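Local coordinates for protein salicylaldehyde dehydrogenase NahF (Pseudomonas putida, PDB 4JZ6) that probably catalyses the NAD+-dependent oxidation of salicylaldehyde to salicylate, a step in the degradation of naphthalene, at residues Val156-Pro164 and Ile233-Thr244; Gly245-Ala254 and Cys264-Ser272. All blocks are in the same frame, centred on the assembly; numbering follows the deposited sequence.

How the interactions relate
Interactions 1 and 2 follow each other along the chain and meet in one sheet, their centres about 15 Å apart. Strand 240-244 of interaction 1 leads through a two-residue turn into helix 247-259 of interaction 2 and lies beside strand 264-267, with probable hydrogen bonds Leu-265 N to Ile-241 O (2.7 Å) and Phe-243 N to Leu-265 O (2.8 Å). At the C-terminal strand ends Thr-244 OG1 packs 3.3 Å from CB of Glu-267, the predicted active-site residue, and one salicylaldehyde lies about 6 Å from the Thr-244 side chain. A second, at the start of strand 264-267, is about 4 Å from the Cys-264 side chain, in a pocket with Lys-262, Arg-263 and Tyr-471.

Interaction 1: Val156-Pro164 and Ile233-Thr244; sequences VGPILSIVP and ISAKEIRRINFT. With SO4 (sulfate ion), chain D.
Ile-159 to Ile-162 and Arg-240 to Thr-244 run as parallel neighbouring strands, 10° apart in direction, joined by backbone bonds such as Leu-160 N to Arg-240 O (2.9 Å) and Ile-162 N to Asn-242 O. Leu-160 and Ile-241 lie side by side on one face of the sheet; there too CG2 of Ile-162 touches CD1 of Phe-243 (3.6 Å). The opposite face carries a polar pair: Asn-242 ND2 donates almost straight to Ser-161 OG at 2.8 Å, with the hydroxyl in the amide plane. CG of Asn-242 stands between the backbone N and carbonyl carbon (chi1 61°), which turns the amide across to the serine. Upstream of the paired residues, Val-156 lays CG2 over the centre of one face of the Arg-240 guanidinium, while a sulfate is bound at the edge, O4 by NE (2.6 Å) and O2 by NH2 (3.2 Å). Arg-239, its chain bent twice, reaches O3 from NH2 (2.9 Å) and also forms a salt bridge with Glu-485. A leucine in place of Arg-240 would probably leave the sulfate without two of its bonds and Glu-482 O without its NH1 donor. The chemistry thus makes three zones: an apolar face, a polar pair opposite, and, near Val-156, arginines holding a sulfate, probably from the crystallisation liquor, next to the second subunit.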
loop_
_atom_site.group_PDB
_atom_site.type_symbol
_atom_site.label_atom_id
_atom_site.label_comp_id
_atom_site.label_asym_id
_atom_site.label_seq_id
_atom_site.Cartn_x
_atom_site.Cartn_y
_atom_site.Cartn_z
ATOM N N VAL A 156 -1.173 -13.527 -6.121
ATOM C CA VAL A 156 0.076 -13.037 -5.554
ATOM C C VAL A 156 0.962 -14.176 -5.057
ATOM O O VAL A 156 2.139 -14.261 -5.406
ATOM C CB VAL A 156 -0.201 -12.068 -4.382
ATOM C CG1 VAL A 156 1.088 -11.687 -3.680
ATOM C CG2 VAL A 156 -0.937 -10.831 -4.879
ATOM N N GLY A 157 0.386 -15.056 -4.246
ATOM C CA GLY A 157 1.141 -16.101 -3.585
ATOM C C GLY A 157 0.629 -16.255 -2.170
ATOM O O GLY A 157 -0.472 -15.802 -1.862
ATOM N N PRO A 158 1.413 -16.909 -1.300
ATOM C CA PRO A 158 0.999 -17.065 0.098
ATOM C C PRO A 158 0.810 -15.723 0.807
ATOM O O PRO A 158 1.716 -14.887 0.803
ATOM C CB PRO A 158 2.160 -17.846 0.719
ATOM C CG PRO A 158 2.716 -18.633 -0.419
ATOM C CD PRO A 158 2.602 -17.720 -1.614
ATOM N N ILE A 159 -0.369 -15.527 1.397
ATOM C CA ILE A 159 -0.659 -14.321 2.162
ATOM C C ILE A 159 -0.622 -14.622 3.661
ATOM O O ILE A 159 -1.175 -15.629 4.114
ATOM C CB ILE A 159 -2.033 -13.723 1.779
ATOM C CG1 ILE A 159 -1.890 -12.678 0.671
ATOM C CG2 ILE A 159 -2.655 -12.999 2.955
ATOM C CD1 ILE A 159 -1.161 -13.136 -0.552
ATOM N N LEU A 160 0.045 -13.765 4.429
ATOM C CA LEU A 160 -0.005 -13.869 5.883
ATOM C C LEU A 160 -1.170 -13.053 6.442
ATOM O O LEU A 160 -1.165 -11.822 6.356
ATOM C CB LEU A 160 1.302 -13.382 6.502
ATOM C CG LEU A 160 1.298 -13.307 8.027
ATOM C CD1 LEU A 160 1.034 -14.687 8.609
ATOM C CD2 LEU A 160 2.616 -12.746 8.534
ATOM N N SER A 161 -2.162 -13.742 7.009
ATOM C CA SER A 161 -3.342 -13.085 7.573
ATOM C C SER A 161 -3.360 -13.186 9.092
ATOM O O SER A 161 -3.550 -14.271 9.647
ATOM C CB SER A 161 -4.627 -13.706 7.022
ATOM O OG SER A 161 -4.718 -13.548 5.619
ATOM N N ILE A 162 -3.173 -12.053 9.765
ATOM C CA ILE A 162 -3.206 -12.029 11.220
ATOM C C ILE A 162 -4.523 -11.431 11.716
ATOM O O ILE A 162 -4.887 -10.313 11.349
ATOM C CB ILE A 162 -1.998 -11.283 11.787
ATOM C CG1 ILE A 162 -0.716 -12.029 11.399
ATOM C CG2 ILE A 162 -2.102 -11.160 13.299
ATOM C CD1 ILE A 162 0.571 -11.290 11.753
ATOM N N VAL A 163 -5.237 -12.194 12.541
ATOM C CA VAL A 163 -6.619 -11.876 12.895
ATOM C C VAL A 163 -6.829 -11.835 14.402
ATOM O O VAL A 163 -6.423 -12.761 15.102
ATOM C CB VAL A 163 -7.575 -12.923 12.304
ATOM C CG1 VAL A 163 -9.017 -12.597 12.655
ATOM C CG2 VAL A 163 -7.394 -12.998 10.804
ATOM N N PRO A 164 -7.468 -10.758 14.905
ATOM C CA PRO A 164 -7.715 -10.586 16.341
ATOM C C PRO A 164 -8.958 -11.346 16.802
ATOM O O PRO A 164 -9.443 -12.219 16.080
ATOM C CB PRO A 164 -7.948 -9.084 16.463
ATOM C CG PRO A 164 -8.615 -8.738 15.184
ATOM C CD PRO A 164 -7.960 -9.600 14.134
ATOM N N ILE A 233 6.949 -13.109 8.379
ATOM C CA ILE A 233 7.217 -11.911 7.593
ATOM C C ILE A 233 8.571 -12.028 6.904
ATOM O O ILE A 233 8.726 -11.616 5.752
ATOM C CB ILE A 233 7.180 -10.645 8.477
ATOM C CG1 ILE A 233 5.770 -10.422 9.025
ATOM C CG2 ILE A 233 7.631 -9.420 7.695
ATOM C CD1 ILE A 233 5.727 -9.453 10.179
ATOM N N SER A 234 9.542 -12.608 7.608
ATOM C CA SER A 234 10.888 -12.792 7.069
ATOM C C SER A 234 10.959 -13.985 6.128
ATOM O O SER A 234 11.983 -14.217 5.491
ATOM C CB SER A 234 11.903 -12.977 8.199
ATOM O OG SER A 234 11.862 -11.895 9.112
ATOM N N ALA A 235 9.868 -14.744 6.054
ATOM C CA ALA A 235 9.813 -15.947 5.227
ATOM C C ALA A 235 9.646 -15.622 3.744
ATOM O O ALA A 235 8.740 -14.878 3.366
ATOM C CB ALA A 235 8.694 -16.860 5.694
ATOM N N LYS A 236 10.512 -16.199 2.916
ATOM C CA LYS A 236 10.487 -15.965 1.475
ATOM C C LYS A 236 9.158 -16.357 0.837
ATOM O O LYS A 236 8.770 -15.795 -0.191
ATOM C CB LYS A 236 11.630 -16.718 0.789
ATOM C CG LYS A 236 13.001 -16.086 0.981
ATOM C CD LYS A 236 13.149 -14.796 0.173
ATOM C CE LYS A 236 14.495 -14.115 0.427
ATOM N NZ LYS A 236 15.670 -14.989 0.133
ATOM N N GLU A 237 8.465 -17.318 1.448
ATOM C CA GLU A 237 7.204 -17.816 0.906
ATOM C C GLU A 237 6.083 -16.791 1.020
ATOM O O GLU A 237 5.239 -16.681 0.128
ATOM C CB GLU A 237 6.786 -19.111 1.609
ATOM C CG GLU A 237 7.729 -20.287 1.397
ATOM C CD GLU A 237 8.864 -20.322 2.402
ATOM O OE1 GLU A 237 9.116 -19.289 3.059
ATOM O OE2 GLU A 237 9.501 -21.392 2.536
ATOM N N ILE A 238 6.077 -16.050 2.124
ATOM C CA ILE A 238 5.035 -15.055 2.388
ATOM C C ILE A 238 5.210 -13.789 1.537
ATOM O O ILE A 238 6.240 -13.113 1.618
ATOM C CB ILE A 238 5.007 -14.684 3.883
ATOM C CG1 ILE A 238 4.495 -15.869 4.707
ATOM C CG2 ILE A 238 4.151 -13.456 4.119
ATOM C CD1 ILE A 238 3.151 -16.383 4.252
ATOM N N ARG A 239 4.209 -13.470 0.725
ATOM C CA ARG A 239 4.345 -12.379 -0.239
ATOM C C ARG A 239 3.760 -11.058 0.249
ATOM O O ARG A 239 4.365 -10.004 0.063
ATOM C CB ARG A 239 3.726 -12.770 -1.578
ATOM C CG ARG A 239 4.439 -13.922 -2.264
ATOM C CD ARG A 239 5.803 -13.494 -2.784
ATOM N NE ARG A 239 5.700 -12.348 -3.687
ATOM C CZ ARG A 239 5.402 -12.438 -4.982
ATOM N NH1 ARG A 239 5.174 -13.624 -5.537
ATOM N NH2 ARG A 239 5.331 -11.338 -5.723
ATOM N N ARG A 240 2.577 -11.114 0.856
ATOM C CA ARG A 240 1.946 -9.924 1.421
ATOM C C ARG A 240 1.357 -10.239 2.787
ATOM O O ARG A 240 1.181 -11.406 3.147
ATOM C CB ARG A 240 0.871 -9.357 0.485
ATOM C CG ARG A 240 1.422 -8.761 -0.802
ATOM C CD ARG A 240 0.321 -8.287 -1.748
ATOM N NE ARG A 240 0.873 -7.892 -3.044
ATOM C CZ ARG A 240 0.163 -7.399 -4.058
ATOM N NH1 ARG A 240 -1.148 -7.228 -3.946
ATOM N NH2 ARG A 240 0.773 -7.074 -5.196
ATOM N N ILE A 241 1.070 -9.193 3.553
ATOM C CA ILE A 241 0.590 -9.354 4.917
ATOM C C ILE A 241 -0.602 -8.443 5.176
ATOM O O ILE A 241 -0.563 -7.253 4.852
ATOM C CB ILE A 241 1.687 -8.992 5.938
ATOM C CG1 ILE A 241 2.945 -9.820 5.689
ATOM C CG2 ILE A 241 1.194 -9.212 7.354
ATOM C CD1 ILE A 241 4.170 -8.993 5.451
ATOM N N ASN A 242 -1.667 -9.006 5.740
ATOM C CA ASN A 242 -2.740 -8.192 6.295
ATOM C C ASN A 242 -2.770 -8.360 7.811
ATOM O O ASN A 242 -2.699 -9.482 8.328
ATOM C CB ASN A 242 -4.100 -8.520 5.662
ATOM C CG ASN A 242 -4.524 -9.958 5.893
ATOM O OD1 ASN A 242 -5.363 -10.241 6.745
ATOM N ND2 ASN A 242 -3.945 -10.871 5.133
ATOM N N PHE A 243 -2.832 -7.237 8.517
ATOM C CA PHE A 243 -2.871 -7.255 9.970
ATOM C C PHE A 243 -4.038 -6.450 10.508
ATOM O O PHE A 243 -4.244 -5.300 10.119
ATOM C CB PHE A 243 -1.580 -6.695 10.556
ATOM C CG PHE A 243 -1.596 -6.607 12.055
ATOM C CD1 PHE A 243 -1.226 -7.699 12.826
ATOM C CD2 PHE A 243 -1.990 -5.438 12.693
ATOM C CE1 PHE A 243 -1.245 -7.627 14.205
ATOM C CE2 PHE A 243 -2.010 -5.355 14.074
ATOM C CZ PHE A 243 -1.638 -6.451 14.832
ATOM N N THR A 244 -4.789 -7.056 11.415
ATOM C CA THR A 244 -5.865 -6.358 12.088
ATOM C C THR A 244 -5.595 -6.435 13.581
ATOM O O THR A 244 -5.380 -7.519 14.130
ATOM C CB THR A 244 -7.243 -6.957 11.730
ATOM O OG1 THR A 244 -7.490 -6.786 10.326
ATOM C CG2 THR A 244 -8.352 -6.266 12.516
HETATM S S SO4 D . 4.243 -8.111 -4.192
HETATM O O1 SO4 D . 4.439 -6.791 -3.594
HETATM O O2 SO4 D . 3.784 -7.932 -5.566
HETATM O O3 SO4 D . 5.502 -8.858 -4.178
HETATM O O4 SO4 D . 3.234 -8.841 -3.426
HETATM O O HOH W 1 -6.003 -9.262 9.258
#

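Interaction 2: Gly245-Ala254 and Cys264-Ser272; sequences GSTRVGSIIA and CLLELGGKS
Among the flat groups, the main-chain carbonyl O of Glu-267 accepts from Gly-245 N across the contact (3.2 Å); within Gly-245-Ala-254, the guanidinium of Arg-248 has Ser-246 OG over the centre of one face. The setting is a beta-alpha-beta crossover of the Rossmann-like coenzyme domain: strand 240-244 leads through helix 247-259 into strand 264-267, and the helix segment runs back almost antiparallel to that last strand (173°), their axes 9.3 Å apart. The strand carries Glu-267, the predicted active-site residue, and starts at Cys-264, which lines a salicylaldehyde pocket. The turn Gly-Ser-Thr opens the family's GxTxxG pattern, which in relatives lies beside the dinucleotide. Gly-245 adopts backbone angles that would jam a side chain against the preceding carbonyl, and Ser-246 N-caps the helix by accepting from Val-249 N. Leu-268 packs against the helix's first turn, CD1 near Thr-247 CA. With its CG anti to the carbonyl carbon (chi1 -47°), it brings CD2 to 3.5 Å from Gly-245 O. CD2 also lies 4.0 Å from Gly-250 CA, and a beta carbon on Gly-250 would collide with that same CD2. Thr-247 OG1, whose stronger partner is Asn-468 O, also takes a weak bond from Gly-269 N at 3.4 Å. The helix also faces the second subunit, where Ser-251 OG bonds to Ala-258 O of that chain. Farther along, Ile-253 CG2 meets Leu-266 CD1 and the Cys-264 sulfur loosely, and the closest apolar touch is the methyl CB of Ala-254 against CD2 of Leu-266, 3.8 Å away.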
loop_
_atom_site.group_PDB
_atom_site.type_symbol
_atom_site.label_atom_id
_atom_site.label_comp_id
_atom_site.label_asym_id
_atom_site.label_seq_id
_atom_site.Cartn_x
_atom_site.Cartn_y
_atom_site.Cartn_z
ATOM N N GLY A 245 -5.575 -5.276 14.230
ATOM C CA GLY A 245 -5.193 -5.188 15.626
ATOM C C GLY A 245 -4.754 -3.786 16.010
ATOM O O GLY A 245 -5.016 -2.831 15.286
ATOM N N SER A 246 -4.080 -3.662 17.147
ATOM C CA SER A 246 -3.712 -2.352 17.685
ATOM C C SER A 246 -2.670 -1.621 16.848
ATOM O O SER A 246 -1.766 -2.238 16.277
ATOM C CB SER A 246 -3.208 -2.479 19.125
ATOM O OG SER A 246 -1.973 -3.169 19.179
ATOM N N THR A 247 -2.810 -0.300 16.791
ATOM C CA THR A 247 -1.860 0.569 16.116
ATOM C C THR A 247 -0.447 0.301 16.612
ATOM O O THR A 247 0.487 0.165 15.816
ATOM C CB THR A 247 -2.208 2.044 16.370
ATOM O OG1 THR A 247 -3.555 2.291 15.951
ATOM C CG2 THR A 247 -1.258 2.960 15.609
ATOM N N ARG A 248 -0.316 0.232 17.936
ATOM C CA ARG A 248 0.915 -0.157 18.626
ATOM C C ARG A 248 1.623 -1.323 17.922
ATOM O O ARG A 248 2.777 -1.205 17.499
ATOM C CB ARG A 248 0.567 -0.511 20.082
ATOM C CG ARG A 248 1.657 -1.165 20.925
ATOM C CD ARG A 248 1.076 -1.706 22.255
ATOM N NE ARG A 248 0.409 -3.015 22.139
ATOM C CZ ARG A 248 -0.884 -3.236 22.387
ATOM N NH1 ARG A 248 -1.397 -4.459 22.257
ATOM N NH2 ARG A 248 -1.671 -2.234 22.766
ATOM N N VAL A 249 0.914 -2.435 17.762
ATOM C CA VAL A 249 1.492 -3.623 17.140
ATOM C C VAL A 249 1.615 -3.478 15.618
ATOM O O VAL A 249 2.573 -3.971 15.008
ATOM C CB VAL A 249 0.676 -4.883 17.494
ATOM C CG1 VAL A 249 1.341 -6.124 16.938
ATOM C CG2 VAL A 249 0.523 -5.000 18.999
ATOM N N GLY A 250 0.641 -2.796 15.017
ATOM C CA GLY A 250 0.602 -2.596 13.580
ATOM C C GLY A 250 1.857 -1.940 13.034
ATOM O O GLY A 250 2.393 -2.365 12.000
ATOM N N SER A 251 2.327 -0.903 13.726
ATOM C CA SER A 251 3.565 -0.231 13.342
ATOM C C SER A 251 4.741 -1.208 13.342
ATOM O O SER A 251 5.522 -1.263 12.390
ATOM C CB SER A 251 3.859 0.940 14.280
ATOM O OG SER A 251 5.119 1.518 13.980
ATOM N N ILE A 252 4.847 -1.984 14.415
ATOM C CA ILE A 252 5.893 -2.985 14.543
ATOM C C ILE A 252 5.854 -4.011 13.407
ATOM O O ILE A 252 6.893 -4.336 12.832
ATOM C CB ILE A 252 5.813 -3.676 15.908
ATOM C CG1 ILE A 252 5.957 -2.634 17.017
ATOM C CG2 ILE A 252 6.890 -4.734 16.039
ATOM C CD1 ILE A 252 5.848 -3.213 18.408
ATOM N N ILE A 253 4.660 -4.504 13.079
ATOM C CA ILE A 253 4.488 -5.405 11.937
ATOM C C ILE A 253 4.982 -4.756 10.643
ATOM O O ILE A 253 5.737 -5.366 9.878
ATOM C CB ILE A 253 3.009 -5.886 11.782
ATOM C CG1 ILE A 253 2.845 -7.313 12.308
ATOM C CG2 ILE A 253 2.570 -5.884 10.341
ATOM C CD1 ILE A 253 2.803 -7.410 13.799
ATOM N N ALA A 254 4.578 -3.508 10.418
ATOM C CA ALA A 254 4.918 -2.810 9.184
ATOM C C ALA A 254 6.415 -2.546 9.107
ATOM O O ALA A 254 7.012 -2.641 8.039
ATOM C CB ALA A 254 4.135 -1.511 9.075
ATOM N N CYS A 264 1.722 -4.239 3.097
ATOM C CA CYS A 264 0.827 -4.540 4.203
ATOM C C CYS A 264 -0.563 -3.955 4.015
ATOM O O CYS A 264 -0.722 -2.834 3.533
ATOM C CB CYS A 264 1.420 -4.036 5.516
ATOM S SG CYS A 264 2.851 -4.978 6.053
ATOM N N LEU A 265 -1.568 -4.738 4.382
ATOM C CA LEU A 265 -2.907 -4.212 4.576
ATOM C C LEU A 265 -3.076 -4.054 6.084
ATOM O O LEU A 265 -3.131 -5.044 6.817
ATOM C CB LEU A 265 -3.951 -5.167 4.008
ATOM C CG LEU A 265 -5.326 -4.607 3.654
ATOM C CD1 LEU A 265 -6.112 -5.653 2.883
ATOM C CD2 LEU A 265 -6.103 -4.165 4.884
ATOM N N LEU A 266 -3.137 -2.805 6.538
ATOM C CA LEU A 266 -3.178 -2.496 7.965
ATOM C C LEU A 266 -4.545 -1.989 8.400
ATOM O O LEU A 266 -5.015 -0.947 7.934
ATOM C CB LEU A 266 -2.102 -1.465 8.319
ATOM C CG LEU A 266 -0.805 -2.015 8.919
ATOM C CD1 LEU A 266 -0.563 -3.479 8.524
ATOM C CD2 LEU A 266 0.378 -1.133 8.545
ATOM N N GLU A 267 -5.171 -2.736 9.303
ATOM C CA GLU A 267 -6.512 -2.430 9.767
ATOM C C GLU A 267 -6.439 -2.218 11.275
ATOM O O GLU A 267 -6.585 -3.160 12.053
ATOM C CB GLU A 267 -7.449 -3.589 9.430
ATOM C CG GLU A 267 -8.893 -3.187 9.235
ATOM C CD GLU A 267 -9.183 -2.726 7.823
ATOM O OE1 GLU A 267 -9.984 -1.785 7.660
ATOM O OE2 GLU A 267 -8.627 -3.315 6.874
ATOM N N LEU A 268 -6.200 -0.976 11.680
ATOM C CA LEU A 268 -5.774 -0.693 13.046
ATOM C C LEU A 268 -6.814 0.045 13.875
ATOM O O LEU A 268 -8.006 -0.015 13.586
ATOM C CB LEU A 268 -4.462 0.091 13.028
ATOM C CG LEU A 268 -3.436 -0.519 12.072
ATOM C CD1 LEU A 268 -2.167 0.298 12.047
ATOM C CD2 LEU A 268 -3.137 -1.961 12.463
ATOM N N GLY A 269 -6.345 0.738 14.908
ATOM C CA GLY A 269 -7.223 1.319 15.907
ATOM C C GLY A 269 -8.134 2.425 15.410
ATOM O O GLY A 269 -7.958 2.957 14.304
ATOM N N GLY A 270 -9.114 2.772 16.244
ATOM C CA GLY A 270 -10.035 3.849 15.945
ATOM C C GLY A 270 -10.432 4.627 17.183
ATOM O O GLY A 270 -10.247 4.167 18.309
ATOM N N LYS A 271 -10.961 5.826 16.966
ATOM C CA LYS A 271 -11.559 6.632 18.021
ATOM C C LYS A 271 -12.808 7.220 17.379
ATOM O O LYS A 271 -13.011 8.434 17.353
ATOM C CB LYS A 271 -10.594 7.728 18.471
ATOM C CG LYS A 271 -11.035 8.510 19.701
ATOM C CD LYS A 271 -10.921 7.691 20.965
ATOM C CE LYS A 271 -11.590 8.384 22.138
ATOM N NZ LYS A 271 -11.377 7.630 23.394
ATOM N N SER A 272 -13.633 6.329 16.839
ATOM C CA SER A 272 -14.749 6.702 15.979
ATOM C C SER A 272 -15.794 7.586 16.655
ATOM O O SER A 272 -16.393 7.199 17.662
ATOM C CB SER A 272 -15.391 5.440 15.416
ATOM O OG SER A 272 -14.479 4.784 14.553
#